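Local structure of diaminopimelate decarboxylase (Psychromonas ingrahamii, 4XG1) at residues E111-L116 with K139-K144; L12-L17 with A30-R35. The protein probably decarboxylates meso-diaminopimelate to L-lysine, the last step of lysine biosynthesis, as a homodimeric pyridoxal-phosphate enzyme. One frame throughout, in Å; residues are numbered along the deposited sequence.

Contact 1. Residues E111-L116 with K139-K144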
ATOM      1  N   GLU B 111     -15.971   2.499  16.259  1.00 22.77           N
ATOM      2  CA  GLU B 111     -16.492   1.667  15.190  1.00 21.75           C
ATOM      3  C   GLU B 111     -17.618   0.802  15.708  1.00 19.79           C
ATOM      4  O   GLU B 111     -18.582   0.564  15.014  1.00 19.58           O
ATOM      5  CB  GLU B 111     -15.387   0.777  14.579  1.00 21.55           C
ATOM      6  CG  GLU B 111     -14.242   1.549  13.952  1.00 21.85           C
ATOM      7  CD  GLU B 111     -13.180   0.637  13.318  1.00 21.35           C
ATOM      8  OE1 GLU B 111     -12.437  -0.007  14.084  1.00 20.34           O
ATOM      9  OE2 GLU B 111     -13.085   0.604  12.069  1.00 20.12           O
ATOM     10  N   ILE B 112     -17.461   0.264  16.897  1.00 20.62           N
ATOM     11  CA  ILE B 112     -18.489  -0.647  17.427  1.00 23.66           C
ATOM     12  C   ILE B 112     -19.800   0.085  17.709  1.00 23.93           C
ATOM     13  O   ILE B 112     -20.882  -0.388  17.359  1.00 24.31           O
ATOM     14  CB  ILE B 112     -18.025  -1.319  18.708  1.00 24.80           C
ATOM     15  CG1 ILE B 112     -16.877  -2.297  18.407  1.00 26.29           C
ATOM     16  CG2 ILE B 112     -19.170  -2.093  19.323  1.00 26.14           C
ATOM     17  CD1 ILE B 112     -15.920  -2.469  19.573  1.00 27.50           C
ATOM     18  N   SER B 113     -19.678   1.264  18.307  1.00 24.72           N
ATOM     19  CA  SER B 113     -20.801   2.165  18.439  1.00 25.03           C
ATOM     20  C   SER B 113     -21.496   2.488  17.119  1.00 24.42           C
ATOM     21  O   SER B 113     -22.717   2.415  17.005  1.00 24.72           O
ATOM     22  CB  SER B 113     -20.316   3.445  19.077  1.00 28.17           C
ATOM     23  OG  SER B 113     -21.436   4.262  19.338  1.00 31.37           O
ATOM     24  N   ALA B 114     -20.725   2.814  16.095  1.00 23.69           N
ATOM     25  CA  ALA B 114     -21.354   3.189  14.842  1.00 24.68           C
ATOM     26  C   ALA B 114     -22.103   2.025  14.258  1.00 24.64           C
ATOM     27  O   ALA B 114     -23.191   2.187  13.672  1.00 27.78           O
ATOM     28  CB  ALA B 114     -20.332   3.706  13.848  1.00 25.06           C
ATOM     29  N   ALA B 115     -21.529   0.847  14.399  1.00 22.43           N
ATOM     30  CA  ALA B 115     -22.114  -0.353  13.798  1.00 22.45           C
ATOM     31  C   ALA B 115     -23.372  -0.775  14.568  1.00 23.70           C
ATOM     32  O   ALA B 115     -24.366  -1.231  13.985  1.00 21.94           O
ATOM     33  CB  ALA B 115     -21.097  -1.475  13.810  1.00 21.98           C
ATOM     34  N   LEU B 116     -23.312  -0.616  15.884  1.00 25.47           N
ATOM     35  CA  LEU B 116     -24.480  -0.858  16.724  1.00 29.04           C
ATOM     36  C   LEU B 116     -25.595   0.105  16.371  1.00 29.11           C
ATOM     37  O   LEU B 116     -26.711  -0.327  16.072  1.00 25.53           O
ATOM     38  CB  LEU B 116     -24.117  -0.739  18.221  1.00 29.86           C
ATOM     39  CG  LEU B 116     -23.427  -1.987  18.785  1.00 27.51           C
ATOM     40  CD1 LEU B 116     -22.919  -1.778  20.196  1.00 27.60           C
ATOM     41  CD2 LEU B 116     -24.371  -3.171  18.749  1.00 27.57           C
ATOM     42  N   LYS B 139     -23.690  -1.831  26.332  1.00 58.77           N
ATOM     43  CA  LYS B 139     -24.218  -1.460  27.614  1.00 59.53           C
ATOM     44  C   LYS B 139     -24.477   0.032  27.590  1.00 57.62           C
ATOM     45  O   LYS B 139     -25.600   0.469  27.808  1.00 63.40           O
ATOM     46  CB  LYS B 139     -23.207  -1.832  28.707  1.00 59.01           C
ATOM     47  CG  LYS B 139     -23.696  -1.641  30.131  1.00 59.06           C
ATOM     48  CD  LYS B 139     -22.593  -1.780  31.155  1.00 58.52           C
ATOM     49  CE  LYS B 139     -22.968  -1.174  32.507  1.00 54.47           C
ATOM     50  NZ  LYS B 139     -21.777  -0.792  33.320  1.00 52.07           N
ATOM     51  N   ALA B 140     -23.448   0.813  27.281  1.00 50.85           N
ATOM     52  CA  ALA B 140     -23.593   2.257  27.281  1.00 43.33           C
ATOM     53  C   ALA B 140     -24.714   2.756  26.353  1.00 42.26           C
ATOM     54  O   ALA B 140     -25.239   3.832  26.581  1.00 45.63           O
ATOM     55  CB  ALA B 140     -22.274   2.920  26.936  1.00 43.00           C
ATOM     56  N   LEU B 141     -25.050   2.012  25.306  1.00 39.80           N
ATOM     57  CA  LEU B 141     -26.108   2.409  24.385  1.00 43.27           C
ATOM     58  C   LEU B 141     -27.398   1.727  24.714  1.00 42.94           C
ATOM     59  O   LEU B 141     -28.374   1.883  23.994  1.00 45.27           O
ATOM     60  CB  LEU B 141     -25.734   2.028  22.922  1.00 48.29           C
ATOM     61  CG  LEU B 141     -24.575   2.756  22.222  1.00 51.20           C
ATOM     62  CD1 LEU B 141     -24.319   2.116  20.856  1.00 53.32           C
ATOM     63  CD2 LEU B 141     -24.831   4.251  22.072  1.00 50.08           C
ATOM     64  N   ASN B 142     -27.383   0.902  25.747  1.00 45.00           N
ATOM     65  CA  ASN B 142     -28.512   0.043  26.067  1.00 44.63           C
ATOM     66  C   ASN B 142     -29.107  -0.748  24.906  1.00 43.17           C
ATOM     67  O   ASN B 142     -30.329  -0.808  24.738  1.00 44.41           O
ATOM     68  CB  ASN B 142     -29.576   0.824  26.839  1.00 47.11           C
ATOM     69  CG  ASN B 142     -29.728   0.319  28.245  1.00 46.14           C
ATOM     70  OD1 ASN B 142     -30.128  -0.814  28.441  1.00 47.33           O
ATOM     71  ND2 ASN B 142     -29.344   1.131  29.225  1.00 41.27           N
ATOM     72  N   VAL B 143     -28.248  -1.408  24.136  1.00 41.60           N
ATOM     73  CA  VAL B 143     -28.709  -2.391  23.140  1.00 41.36           C
ATOM     74  C   VAL B 143     -28.061  -3.734  23.425  1.00 39.44           C
ATOM     75  O   VAL B 143     -27.199  -3.836  24.282  1.00 34.96           O
ATOM     76  CB  VAL B 143     -28.373  -1.984  21.680  1.00 42.69           C
ATOM     77  CG1 VAL B 143     -29.276  -0.853  21.222  1.00 42.63           C
ATOM     78  CG2 VAL B 143     -26.892  -1.608  21.535  1.00 45.44           C
ATOM     79  N   LYS B 144     -28.464  -4.737  22.659  1.00 39.68           N
ATOM     80  CA  LYS B 144     -27.840  -6.042  22.698  1.00 43.64           C
ATOM     81  C   LYS B 144     -27.087  -6.373  21.393  1.00 40.60           C
ATOM     82  O   LYS B 144     -27.682  -6.449  20.304  1.00 35.77           O
ATOM     83  CB  LYS B 144     -28.893  -7.099  22.982  1.00 49.81           C
ATOM     84  CG  LYS B 144     -29.280  -7.139  24.448  1.00 59.00           C
ATOM     85  CD  LYS B 144     -30.034  -8.408  24.787  1.00 67.95           C
ATOM     86  CE  LYS B 144     -30.038  -8.640  26.290  1.00 74.85           C
ATOM     87  NZ  LYS B 144     -30.673  -9.937  26.641  1.00 81.43           N
TER

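Contact 2. Residues L12-L17 with A30-R35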
ATOM      1  N   LEU B  12      -9.105  -6.069 -28.086  1.00 33.11           N
ATOM      2  CA  LEU B  12      -9.645  -6.511 -26.803  1.00 29.94           C
ATOM      3  C   LEU B  12     -10.867  -5.704 -26.415  1.00 26.81           C
ATOM      4  O   LEU B  12     -10.888  -4.495 -26.544  1.00 26.93           O
ATOM      5  CB  LEU B  12      -8.582  -6.429 -25.709  1.00 31.48           C
ATOM      6  CG  LEU B  12      -8.996  -6.949 -24.318  1.00 32.10           C
ATOM      7  CD1 LEU B  12      -9.164  -8.466 -24.293  1.00 32.11           C
ATOM      8  CD2 LEU B  12      -7.970  -6.515 -23.289  1.00 32.24           C
ATOM      9  N   PHE B  13     -11.895  -6.393 -25.953  1.00 25.53           N
ATOM     10  CA  PHE B  13     -13.153  -5.759 -25.654  1.00 24.71           C
ATOM     11  C   PHE B  13     -13.510  -6.062 -24.241  1.00 25.08           C
ATOM     12  O   PHE B  13     -13.117  -7.076 -23.697  1.00 27.06           O
ATOM     13  CB  PHE B  13     -14.282  -6.337 -26.518  1.00 27.56           C
ATOM     14  CG  PHE B  13     -14.629  -5.500 -27.729  1.00 26.84           C
ATOM     15  CD1 PHE B  13     -13.650  -5.172 -28.677  1.00 26.97           C
ATOM     16  CD2 PHE B  13     -15.937  -5.051 -27.928  1.00 25.67           C
ATOM     17  CE1 PHE B  13     -13.969  -4.407 -29.787  1.00 25.67           C
ATOM     18  CE2 PHE B  13     -16.251  -4.276 -29.030  1.00 24.88           C
ATOM     19  CZ  PHE B  13     -15.275  -3.965 -29.963  1.00 23.74           C
ATOM     20  N   VAL B  14     -14.276  -5.166 -23.660  1.00 25.18           N
ATOM     21  CA  VAL B  14     -14.787  -5.349 -22.353  1.00 24.25           C
ATOM     22  C   VAL B  14     -16.266  -5.194 -22.537  1.00 23.61           C
ATOM     23  O   VAL B  14     -16.738  -4.117 -22.880  1.00 22.58           O
ATOM     24  CB  VAL B  14     -14.218  -4.332 -21.301  1.00 24.44           C
ATOM     25  CG1 VAL B  14     -14.142  -2.912 -21.845  1.00 23.80           C
ATOM     26  CG2 VAL B  14     -15.046  -4.392 -20.011  1.00 23.89           C
ATOM     27  N   GLU B  15     -16.988  -6.290 -22.318  1.00 23.91           N
ATOM     28  CA  GLU B  15     -18.389  -6.377 -22.704  1.00 23.79           C
ATOM     29  C   GLU B  15     -18.489  -5.806 -24.140  1.00 24.30           C
ATOM     30  O   GLU B  15     -17.699  -6.201 -25.014  1.00 25.53           O
ATOM     31  CB  GLU B  15     -19.255  -5.683 -21.663  1.00 22.78           C
ATOM     32  CG  GLU B  15     -19.096  -6.335 -20.296  1.00 23.09           C
ATOM     33  CD  GLU B  15     -20.070  -5.845 -19.240  1.00 24.08           C
ATOM     34  OE1 GLU B  15     -21.093  -5.205 -19.609  1.00 25.38           O
ATOM     35  OE2 GLU B  15     -19.808  -6.087 -18.037  1.00 22.50           O
ATOM     36  N   GLY B  16     -19.348  -4.829 -24.370  1.00 26.64           N
ATOM     37  CA  GLY B  16     -19.535  -4.295 -25.706  1.00 30.23           C
ATOM     38  C   GLY B  16     -18.531  -3.266 -26.202  1.00 32.62           C
ATOM     39  O   GLY B  16     -18.627  -2.826 -27.338  1.00 35.87           O
ATOM     40  N   LEU B  17     -17.547  -2.892 -25.387  1.00 32.81           N
ATOM     41  CA  LEU B  17     -16.678  -1.791 -25.751  1.00 29.47           C
ATOM     42  C   LEU B  17     -15.237  -2.212 -25.965  1.00 30.10           C
ATOM     43  O   LEU B  17     -14.683  -3.038 -25.218  1.00 37.24           O
ATOM     44  CB  LEU B  17     -16.735  -0.727 -24.683  1.00 30.79           C
ATOM     45  CG  LEU B  17     -17.987   0.139 -24.593  1.00 32.75           C
ATOM     46  CD1 LEU B  17     -17.843   1.067 -23.387  1.00 33.26           C
ATOM     47  CD2 LEU B  17     -18.212   0.966 -25.858  1.00 33.09           C
ATOM     48  N   ALA B  30      -5.456   3.075 -15.670  1.00 10.85           N
ATOM     49  CA  ALA B  30      -6.890   3.019 -15.432  1.00 10.60           C
ATOM     50  C   ALA B  30      -7.334   1.624 -15.084  1.00 10.28           C
ATOM     51  O   ALA B  30      -6.961   0.656 -15.739  1.00 10.83           O
ATOM     52  CB  ALA B  30      -7.635   3.488 -16.654  1.00 10.43           C
ATOM     53  N   TYR B  31      -8.115   1.516 -14.027  1.00 10.13           N
ATOM     54  CA  TYR B  31      -8.759   0.253 -13.693  1.00 10.14           C
ATOM     55  C   TYR B  31     -10.054   0.203 -14.451  1.00 10.18           C
ATOM     56  O   TYR B  31     -10.779   1.209 -14.488  1.00  9.49           O
ATOM     57  CB  TYR B  31      -9.063   0.166 -12.199  1.00  9.62           C
ATOM     58  CG  TYR B  31      -7.899  -0.341 -11.371  1.00  9.48           C
ATOM     59  CD1 TYR B  31      -7.621  -1.708 -11.296  1.00  9.03           C
ATOM     60  CD2 TYR B  31      -7.117   0.538 -10.609  1.00  9.09           C
ATOM     61  CE1 TYR B  31      -6.584  -2.181 -10.545  1.00  8.86           C
ATOM     62  CE2 TYR B  31      -6.087   0.053  -9.833  1.00  8.76           C
ATOM     63  CZ  TYR B  31      -5.819  -1.293  -9.810  1.00  8.88           C
ATOM     64  OH  TYR B  31      -4.795  -1.809  -9.015  1.00  9.31           O
ATOM     65  N   ILE B  32     -10.350  -0.964 -15.022  1.00 10.32           N
ATOM     66  CA  ILE B  32     -11.592  -1.144 -15.749  1.00 11.17           C
ATOM     67  C   ILE B  32     -12.325  -2.360 -15.272  1.00 11.22           C
ATOM     68  O   ILE B  32     -11.736  -3.444 -15.195  1.00 11.34           O
ATOM     69  CB  ILE B  32     -11.311  -1.287 -17.254  1.00 12.27           C
ATOM     70  CG1 ILE B  32     -10.726   0.012 -17.794  1.00 12.81           C
ATOM     71  CG2 ILE B  32     -12.608  -1.563 -18.022  1.00 12.76           C
ATOM     72  CD1 ILE B  32     -10.263  -0.062 -19.230  1.00 13.64           C
ATOM     73  N   TYR B  33     -13.593  -2.185 -14.950  1.00 11.66           N
ATOM     74  CA  TYR B  33     -14.393  -3.256 -14.358  1.00 12.71           C
ATOM     75  C   TYR B  33     -15.584  -3.623 -15.243  1.00 14.44           C
ATOM     76  O   TYR B  33     -16.205  -2.745 -15.854  1.00 14.01           O
ATOM     77  CB  TYR B  33     -14.921  -2.835 -12.998  1.00 12.56           C
ATOM     78  CG  TYR B  33     -13.858  -2.389 -12.000  1.00 12.99           C
ATOM     79  CD1 TYR B  33     -12.816  -3.215 -11.632  1.00 13.13           C
ATOM     80  CD2 TYR B  33     -13.912  -1.115 -11.418  1.00 13.81           C
ATOM     81  CE1 TYR B  33     -11.857  -2.796 -10.733  1.00 13.34           C
ATOM     82  CE2 TYR B  33     -12.955  -0.684 -10.533  1.00 13.53           C
ATOM     83  CZ  TYR B  33     -11.929  -1.531 -10.187  1.00 13.55           C
ATOM     84  OH  TYR B  33     -10.980  -1.105  -9.279  1.00 13.62           O
ATOM     85  N   SER B  34     -15.871  -4.928 -15.316  1.00 16.15           N
ATOM     86  CA  SER B  34     -17.046  -5.474 -16.005  1.00 16.82           C
ATOM     87  C   SER B  34     -18.220  -5.614 -15.087  1.00 16.11           C
ATOM     88  O   SER B  34     -18.188  -6.398 -14.176  1.00 15.80           O
ATOM     89  CB  SER B  34     -16.744  -6.857 -16.580  1.00 17.56           C
ATOM     90  OG  SER B  34     -17.952  -7.563 -16.867  1.00 18.99           O
ATOM     91  N   ARG B  35     -19.281  -4.871 -15.335  1.00 18.38           N
ATOM     92  CA  ARG B  35     -20.516  -5.033 -14.536  1.00 20.47           C
ATOM     93  C   ARG B  35     -21.082  -6.457 -14.621  1.00 21.68           C
ATOM     94  O   ARG B  35     -21.461  -7.046 -13.614  1.00 19.91           O
ATOM     95  CB  ARG B  35     -21.610  -4.115 -15.028  1.00 22.75           C
ATOM     96  CG  ARG B  35     -22.914  -4.486 -14.369  1.00 25.54           C
ATOM     97  CD  ARG B  35     -24.053  -3.590 -14.777  1.00 29.15           C
ATOM     98  NE  ARG B  35     -25.174  -3.808 -13.861  1.00 33.03           N
ATOM     99  CZ  ARG B  35     -26.336  -3.162 -13.920  1.00 38.15           C
ATOM    100  NH1 ARG B  35     -26.547  -2.238 -14.863  1.00 43.10           N
ATOM    101  NH2 ARG B  35     -27.285  -3.440 -13.037  1.00 38.23           N
TER

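Contact 1. Residues E111-L116 with K139-K144
Leu116 meets Leu141 and Val143 in a small apolar contact between helix 109-117 and the residues at and just after the C-terminal end of helix 128-140; 171 Å² of surface is buried between the two segments. Leu141 lays its CD1 methyl against the root of Leu116, 3.9 Å from CB, and the two leucine side chains cross at a slant. Further out, the isopropyl end of Leu116 runs past Val143 in the opposing direction, with CD2 of Leu116 4.1 Å from CG2 of Val143. Val143 CG2 touches both branches of Leu116, lying 4.2 Å from Leu116 CD1 as well. In Val143 CG1 is anti to the carbonyl carbon (chi1 -73°), which puts CG2 between the backbone N and the carbonyl carbon, on the side that meets Leu116. Leu116 also touches Val137 of helix 128-140 and Phe123 of strand 122-125.

The polar neighbour at this seam is Ser113, whose OG stands 3.9 Å from Leu141 CD1, at van der Waals range. The hydroxyl is hydrogen-bonded to OE1 of Gln117 on its own helix. The same CD1 methyl of Leu141 thus touches two residues one turn apart, Ser113 and Leu116.

Backbone bonds shape both sides. Leu116 N bonds to Ile112 O at 2.9 Å within the helix. On the other side Asn142 N bonds to Lys139 O at 2.8 Å; Asn142 has positive phi (48°) and ends helix 128-140 in a Schellman motif, after which the chain turns into strand 145-152 and presents Val143 to the neighbouring helix. Helix-to-helix packing extended by the residues of a Schellman termination, on the outer layer of parallel beta-alpha units, belongs to the TIM barrel that forms the pyridoxal-binding domain.

Contact 2. Residues L12-L17 with A30-R35
A buried side-chain contact joins the turn at the end of strand 12-14 to the end of strand 30-34, where that strand passes into helix 35-49. Glu15 reaches across to Ser34, whose OG donates a hydrogen bond of 2.6 Å to Glu15 OE2 through its anti lone pair. The glutamate chain is extended beyond CG (chi2 -171°), which carries the carboxylate over to the helix start. OE2 also accepts from the backbone N of Ala36 in the first helical turn, and OE1 from the N of Gly397. A glutamine here would probably leave either Gly397 N or Ala36 N facing an NH2 group in place of an acceptor, and the helix start without this negative charge. Next to the polar pair, Val14 CG2 lies 4.2 Å from Ile32 CG2, and both side chains also touch Val395. Glu15 owes its position to a type II' beta turn from Val14 to Leu17, closed by Leu17 N to Val14 O at 2.9 Å, with Val14 N bonding back to Leu17 O; phi at Glu15 is positive (45°). Ser34 is the N-cap of helix 35-49: a beta hairpin here lends its turn carboxylate to a capped strand-to-helix junction.

From the N terminus the chain first makes the small antiparallel sheet of strands 4-6, 12-14 and 17-18. Contact 2 then closes a loop of 12 residues, mostly helix 19-26, by bringing strand 30-34 back beside the hairpin. That strand belongs to the mixed sheet, so contact 2 ties the N-terminal hairpin to it. The chain then enters the parallel barrel, where contact 1 closes a later loop of 22 residues across strand 122-125 and most of helix 128-140, tying successive outer helices together. The loops follow in series, neither nesting nor crossing. The centres of contact 1 and contact 2 are about 42 Å apart, on opposite sides of the chain's centre, and the two do not touch.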